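Local coordinates for protein dihydrodipicolinate synthase (Bacillus clausii KSM-K16, PDB 3E96) that probably condenses pyruvate with aspartate semialdehyde to give 4-hydroxy-tetrahydrodipicolinate, an early step of lysine biosynthesis, at residues 41-46 with 76-81; 140-145 with 152-157. All blocks are in the same frame, centred on the assembly; numbering follows the deposited sequence.

Both contacts belong to one TIM barrel, their centres about 28 Å apart and nearest atoms about 15 Å apart, and they share no helix or strand. Interaction 1 joins the C-terminal ends of two neighbouring outer helices, 32-43 and 64-78; it is only partly buried, and the guanidinium of one arginine offers a flat face to a valine methyl and a charge to a carboxylate. Interaction 2 packs helix 152-157 onto strand 140-144 of the barrel wall and is wholly buried, with aromatic and aliphatic side chains and no polar bond across. It also borders the predicted active site, whereas interaction 1 lies away from it.

Interaction 1. Residues 41-46 with 76-81; sequences RIVDNG and EYVHGR
Val43 packs on Arg81 and Asp44 pairs with it. On the inner side Val43 CG2 sits over the middle of one face of the guanidinium, 3.4 Å from Arg81 CZ, while its other methyl, CG1, makes a looser 4.4 Å contact with Val78 CG2. On the solvent side Asp44 reaches Arg81 NH1 from OD1 at 2.6 Å, a salt bridge; OD2 lies nearly as close to the same nitrogen, and the carboxylate and guanidinium planes are turned 66° apart, so the two groups are not paired side by side. The bend of the arginine chain (chi3 -62°) folds its head back over the turn after helix 64-78. There Arg81 NE bonds to Val78 O at 3.3 Å, and Arg81 N reaches that oxygen at 3.0 Å from the other face of its carbonyl plane, closing the type I' turn Val78-Arg81. A weak bond from Arg81 NH2 to Tyr77 O limits rotation of the guanidinium. His79 NE2 lies over its opposite face, toward the rim. Asp40 of helix 32-43 forms a second salt bridge with Arg81 NH2, Val78 packs on Val39, and Tyr77 rests against Trp32, Tyr35 and Lys36, extending the seam along helices 32-43 and 64-78.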
loop_
_atom_site.group_PDB
_atom_site.type_symbol
_atom_site.label_atom_id
_atom_site.label_comp_id
_atom_site.label_asym_id
_atom_site.label_seq_id
_atom_site.Cartn_x
_atom_site.Cartn_y
_atom_site.Cartn_z
ATOM N N ARG B 41 -11.209 -1.647 27.305
ATOM C CA ARG B 41 -12.277 -0.683 27.054
ATOM C C ARG B 41 -13.214 -1.188 25.965
ATOM O O ARG B 41 -14.432 -1.023 26.045
ATOM C CB ARG B 41 -11.699 0.671 26.640
ATOM C CG ARG B 41 -12.766 1.737 26.423
ATOM C CD ARG B 41 -12.161 3.090 26.091
ATOM N NE ARG B 41 -11.282 3.563 27.154
ATOM C CZ ARG B 41 -9.957 3.585 27.076
ATOM N NH1 ARG B 41 -9.345 3.166 25.977
ATOM N NH2 ARG B 41 -9.241 4.021 28.106
ATOM N N ILE B 42 -12.638 -1.811 24.945
ATOM C CA ILE B 42 -13.428 -2.330 23.840
ATOM C C ILE B 42 -14.286 -3.537 24.220
ATOM O O ILE B 42 -15.515 -3.483 24.136
ATOM C CB ILE B 42 -12.510 -2.714 22.648
ATOM C CG1 ILE B 42 -11.899 -1.442 22.050
ATOM C CG2 ILE B 42 -13.299 -3.503 21.599
ATOM C CD1 ILE B 42 -10.868 -1.690 20.960
ATOM N N VAL B 43 -13.641 -4.614 24.653
ATOM C CA VAL B 43 -14.357 -5.839 24.987
ATOM C C VAL B 43 -15.197 -5.823 26.256
ATOM O O VAL B 43 -16.128 -6.613 26.383
ATOM C CB VAL B 43 -13.392 -7.041 25.047
ATOM C CG1 VAL B 43 -12.675 -7.189 23.709
ATOM C CG2 VAL B 43 -12.401 -6.862 26.175
ATOM N N ASP B 44 -14.883 -4.934 27.192
ATOM C CA ASP B 44 -15.656 -4.861 28.427
ATOM C C ASP B 44 -16.867 -3.957 28.290
ATOM O O ASP B 44 -17.610 -3.758 29.255
ATOM C CB ASP B 44 -14.793 -4.363 29.590
ATOM C CG ASP B 44 -13.843 -5.423 30.103
ATOM O OD1 ASP B 44 -14.252 -6.602 30.154
ATOM O OD2 ASP B 44 -12.697 -5.080 30.467
ATOM N N ASN B 45 -17.073 -3.407 27.097
ATOM C CA ASN B 45 -18.207 -2.520 26.888
ATOM C C ASN B 45 -19.146 -2.906 25.752
ATOM O O ASN B 45 -19.672 -2.036 25.057
ATOM C CB ASN B 45 -17.727 -1.080 26.691
ATOM C CG ASN B 45 -17.124 -0.497 27.950
ATOM O OD1 ASN B 45 -15.904 -0.478 28.123
ATOM N ND2 ASN B 45 -17.983 -0.028 28.851
ATOM N N GLY B 46 -19.347 -4.204 25.560
ATOM C CA GLY B 46 -20.266 -4.659 24.532
ATOM C C GLY B 46 -19.740 -5.098 23.180
ATOM O O GLY B 46 -20.525 -5.574 22.359
ATOM N N GLU B 76 -4.094 -12.840 24.713
ATOM C CA GLU B 76 -3.857 -12.864 26.152
ATOM C C GLU B 76 -4.761 -11.894 26.904
ATOM O O GLU B 76 -5.410 -12.273 27.881
ATOM C CB GLU B 76 -2.398 -12.520 26.476
ATOM C CG GLU B 76 -2.057 -12.659 27.965
ATOM C CD GLU B 76 -0.771 -11.951 28.357
ATOM O OE1 GLU B 76 0.213 -12.036 27.597
ATOM O OE2 GLU B 76 -0.739 -11.315 29.436
ATOM N N TYR B 77 -4.802 -10.643 26.455
ATOM C CA TYR B 77 -5.607 -9.634 27.130
ATOM C C TYR B 77 -7.111 -9.831 27.006
ATOM O O TYR B 77 -7.862 -9.416 27.888
ATOM C CB TYR B 77 -5.229 -8.233 26.646
ATOM C CG TYR B 77 -3.783 -7.856 26.905
ATOM C CD1 TYR B 77 -3.127 -8.268 28.070
ATOM C CD2 TYR B 77 -3.074 -7.080 25.994
ATOM C CE1 TYR B 77 -1.796 -7.915 28.313
ATOM C CE2 TYR B 77 -1.750 -6.721 26.226
ATOM C CZ TYR B 77 -1.115 -7.142 27.383
ATOM O OH TYR B 77 0.202 -6.801 27.596
ATOM N N VAL B 78 -7.547 -10.454 25.915
ATOM C CA VAL B 78 -8.968 -10.708 25.691
ATOM C C VAL B 78 -9.419 -11.944 26.466
ATOM O O VAL B 78 -10.510 -11.972 27.032
ATOM C CB VAL B 78 -9.267 -10.936 24.187
ATOM C CG1 VAL B 78 -10.695 -11.431 24.003
ATOM C CG2 VAL B 78 -9.061 -9.636 23.412
ATOM N N HIS B 79 -8.556 -12.953 26.485
ATOM C CA HIS B 79 -8.815 -14.224 27.153
ATOM C C HIS B 79 -10.262 -14.710 27.092
ATOM O O HIS B 79 -10.934 -14.838 28.116
ATOM C CB HIS B 79 -8.323 -14.182 28.610
ATOM C CG HIS B 79 -8.903 -13.071 29.429
ATOM N ND1 HIS B 79 -10.244 -12.991 29.737
ATOM C CD2 HIS B 79 -8.316 -12.008 30.028
ATOM C CE1 HIS B 79 -10.457 -11.928 30.491
ATOM N NE2 HIS B 79 -9.305 -11.314 30.683
ATOM N N GLY B 80 -10.732 -14.975 25.875
ATOM C CA GLY B 80 -12.080 -15.487 25.677
ATOM C C GLY B 80 -13.263 -14.534 25.689
ATOM O O GLY B 80 -14.369 -14.941 25.338
ATOM N N ARG B 81 -13.055 -13.282 26.084
ATOM C CA ARG B 81 -14.147 -12.312 26.134
ATOM C C ARG B 81 -14.690 -11.885 24.767
ATOM O O ARG B 81 -15.756 -11.276 24.682
ATOM C CB ARG B 81 -13.716 -11.068 26.912
ATOM C CG ARG B 81 -13.510 -11.303 28.408
ATOM C CD ARG B 81 -13.125 -10.013 29.120
ATOM N NE ARG B 81 -11.862 -9.470 28.625
ATOM C CZ ARG B 81 -11.312 -8.341 29.061
ATOM N NH1 ARG B 81 -11.913 -7.631 30.003
ATOM N NH2 ARG B 81 -10.161 -7.921 28.554
#

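Interaction 2. Residues 140-145 with 152-157; sequences SLVYFK and RVLVDL
The backbone bond from Asp156 N to Arg152 O, 2.9 Å long, closes the helical turn that brings Val153 and Leu154 to the Phe144 ring. Leu154 stands over one face of that ring: its CG stands 3.9 Å from the ring centroid and only 4° off the normal, a CH-pi contact, and its two methyls spread to either side, CD2 to Phe144 CD1 at 3.7 Å and CD1 to Phe144 CD2 at 3.8 Å. With CG of Phe144 swung anti to the backbone nitrogen (chi1 -158°), the ring extends outward from the strand to meet the leucine. Val153 approaches the same ring obliquely, its CB 4.0 Å from Phe144 CE1. Nearer the start of the strand, Val142 CG2 touches Leu154 CD2 at 4.0 Å, so this one methyl bridges two strand side chains. Strand 140-144 and helix 152-157 open a beta-alpha-beta unit completed by strand 163-168 of the TIM barrel; their axes run nearly antiparallel (172°) and come within 11.1 Å. An alanine in place of Phe144 would probably leave Leu154 without the flat surface it rests on and open a gap between strand and helix. Strand alternation turns Val142 and Phe144 toward the helix and Tyr143, the predicted proton donor/acceptor, away from it; the Tyr143 side chain touches Lys167, the predicted Schiff-base residue. Tyr143 OH bonds to Gly194 O, while on the helix side Val142 and Leu157 both pack against Phe129 of helix 122-136.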
loop_
_atom_site.group_PDB
_atom_site.type_symbol
_atom_site.label_atom_id
_atom_site.label_comp_id
_atom_site.label_asym_id
_atom_site.label_seq_id
_atom_site.Cartn_x
_atom_site.Cartn_y
_atom_site.Cartn_z
ATOM N N SER B 140 -11.470 -17.125 7.358
ATOM C CA SER B 140 -10.919 -15.892 6.807
ATOM C C SER B 140 -11.962 -14.887 6.350
ATOM O O SER B 140 -13.050 -15.259 5.907
ATOM C CB SER B 140 -10.034 -16.206 5.591
ATOM O OG SER B 140 -9.065 -17.198 5.871
ATOM N N LEU B 141 -11.611 -13.611 6.467
ATOM C CA LEU B 141 -12.451 -12.522 5.986
ATOM C C LEU B 141 -11.551 -11.776 5.013
ATOM O O LEU B 141 -10.325 -11.865 5.108
ATOM C CB LEU B 141 -12.852 -11.554 7.101
ATOM C CG LEU B 141 -13.838 -12.010 8.171
ATOM C CD1 LEU B 141 -13.122 -12.866 9.204
ATOM C CD2 LEU B 141 -14.444 -10.787 8.833
ATOM N N VAL B 142 -12.149 -11.060 4.069
ATOM C CA VAL B 142 -11.367 -10.275 3.127
ATOM C C VAL B 142 -11.842 -8.827 3.197
ATOM O O VAL B 142 -13.040 -8.566 3.363
ATOM C CB VAL B 142 -11.517 -10.785 1.671
ATOM C CG1 VAL B 142 -11.037 -12.234 1.570
ATOM C CG2 VAL B 142 -12.954 -10.662 1.223
ATOM N N TYR B 143 -10.897 -7.894 3.105
ATOM C CA TYR B 143 -11.207 -6.469 3.129
ATOM C C TYR B 143 -11.165 -6.050 1.661
ATOM O O TYR B 143 -10.096 -5.970 1.056
ATOM C CB TYR B 143 -10.157 -5.690 3.930
ATOM C CG TYR B 143 -10.646 -4.323 4.361
ATOM C CD1 TYR B 143 -11.461 -4.175 5.488
ATOM C CD2 TYR B 143 -10.334 -3.183 3.623
ATOM C CE1 TYR B 143 -11.952 -2.923 5.868
ATOM C CE2 TYR B 143 -10.820 -1.929 3.992
ATOM C CZ TYR B 143 -11.627 -1.806 5.113
ATOM O OH TYR B 143 -12.114 -0.569 5.477
ATOM N N PHE B 144 -12.340 -5.788 1.103
ATOM C CA PHE B 144 -12.508 -5.444 -0.309
ATOM C C PHE B 144 -12.770 -3.941 -0.434
ATOM O O PHE B 144 -13.863 -3.476 -0.112
ATOM C CB PHE B 144 -13.703 -6.243 -0.836
ATOM C CG PHE B 144 -13.721 -6.427 -2.322
ATOM C CD1 PHE B 144 -12.857 -7.329 -2.934
ATOM C CD2 PHE B 144 -14.620 -5.716 -3.107
ATOM C CE1 PHE B 144 -12.892 -7.525 -4.311
ATOM C CE2 PHE B 144 -14.665 -5.900 -4.484
ATOM C CZ PHE B 144 -13.795 -6.811 -5.089
ATOM N N LYS B 145 -11.785 -3.186 -0.918
ATOM C CA LYS B 145 -11.946 -1.738 -1.002
ATOM C C LYS B 145 -11.539 -1.013 -2.280
ATOM O O LYS B 145 -11.608 0.214 -2.325
ATOM C CB LYS B 145 -11.206 -1.082 0.164
ATOM C CG LYS B 145 -9.691 -1.155 0.052
ATOM C CD LYS B 145 -9.051 -0.306 1.139
ATOM C CE LYS B 145 -7.559 -0.163 0.947
ATOM N NZ LYS B 145 -6.991 0.776 1.964
ATOM N N ARG B 152 -17.138 -9.344 -9.048
ATOM C CA ARG B 152 -17.144 -10.737 -9.491
ATOM C C ARG B 152 -16.127 -11.532 -8.668
ATOM O O ARG B 152 -16.290 -12.735 -8.451
ATOM C CB ARG B 152 -16.794 -10.821 -10.980
ATOM C CG ARG B 152 -16.702 -12.239 -11.522
ATOM C CD ARG B 152 -18.032 -12.972 -11.397
ATOM N NE ARG B 152 -17.937 -14.349 -11.873
ATOM C CZ ARG B 152 -18.961 -15.193 -11.936
ATOM N NH1 ARG B 152 -20.171 -14.802 -11.554
ATOM N NH2 ARG B 152 -18.776 -16.428 -12.382
ATOM N N VAL B 153 -15.072 -10.855 -8.220
ATOM C CA VAL B 153 -14.046 -11.493 -7.402
ATOM C C VAL B 153 -14.670 -12.102 -6.147
ATOM O O VAL B 153 -14.311 -13.207 -5.737
ATOM C CB VAL B 153 -12.961 -10.476 -6.968
ATOM C CG1 VAL B 153 -12.013 -11.119 -5.961
ATOM C CG2 VAL B 153 -12.191 -9.985 -8.183
ATOM N N LEU B 154 -15.604 -11.381 -5.535
ATOM C CA LEU B 154 -16.262 -11.863 -4.324
ATOM C C LEU B 154 -17.198 -13.025 -4.647
ATOM O O LEU B 154 -17.291 -13.992 -3.890
ATOM C CB LEU B 154 -17.049 -10.733 -3.654
ATOM C CG LEU B 154 -16.212 -9.565 -3.115
ATOM C CD1 LEU B 154 -17.136 -8.495 -2.535
ATOM C CD2 LEU B 154 -15.251 -10.073 -2.047
ATOM N N VAL B 155 -17.897 -12.919 -5.771
ATOM C CA VAL B 155 -18.808 -13.978 -6.188
ATOM C C VAL B 155 -18.019 -15.268 -6.387
ATOM O O VAL B 155 -18.474 -16.348 -6.014
ATOM C CB VAL B 155 -19.517 -13.617 -7.509
ATOM C CG1 VAL B 155 -20.424 -14.766 -7.951
ATOM C CG2 VAL B 155 -20.331 -12.345 -7.327
ATOM N N ASP B 156 -16.828 -15.154 -6.966
ATOM C CA ASP B 156 -16.009 -16.334 -7.215
ATOM C C ASP B 156 -15.326 -16.909 -5.978
ATOM O O ASP B 156 -15.023 -18.103 -5.934
ATOM C CB ASP B 156 -14.973 -16.039 -8.305
ATOM C CG ASP B 156 -15.614 -15.793 -9.656
ATOM O OD1 ASP B 156 -16.748 -16.268 -9.860
ATOM O OD2 ASP B 156 -14.990 -15.139 -10.515
ATOM N N LEU B 157 -15.088 -16.070 -4.974
ATOM C CA LEU B 157 -14.452 -16.527 -3.741
ATOM C C LEU B 157 -15.457 -17.127 -2.764
ATOM O O LEU B 157 -15.106 -17.980 -1.951
ATOM C CB LEU B 157 -13.735 -15.367 -3.043
ATOM C CG LEU B 157 -12.426 -14.824 -3.611
ATOM C CD1 LEU B 157 -12.030 -13.560 -2.843
ATOM C CD2 LEU B 157 -11.340 -15.876 -3.494
#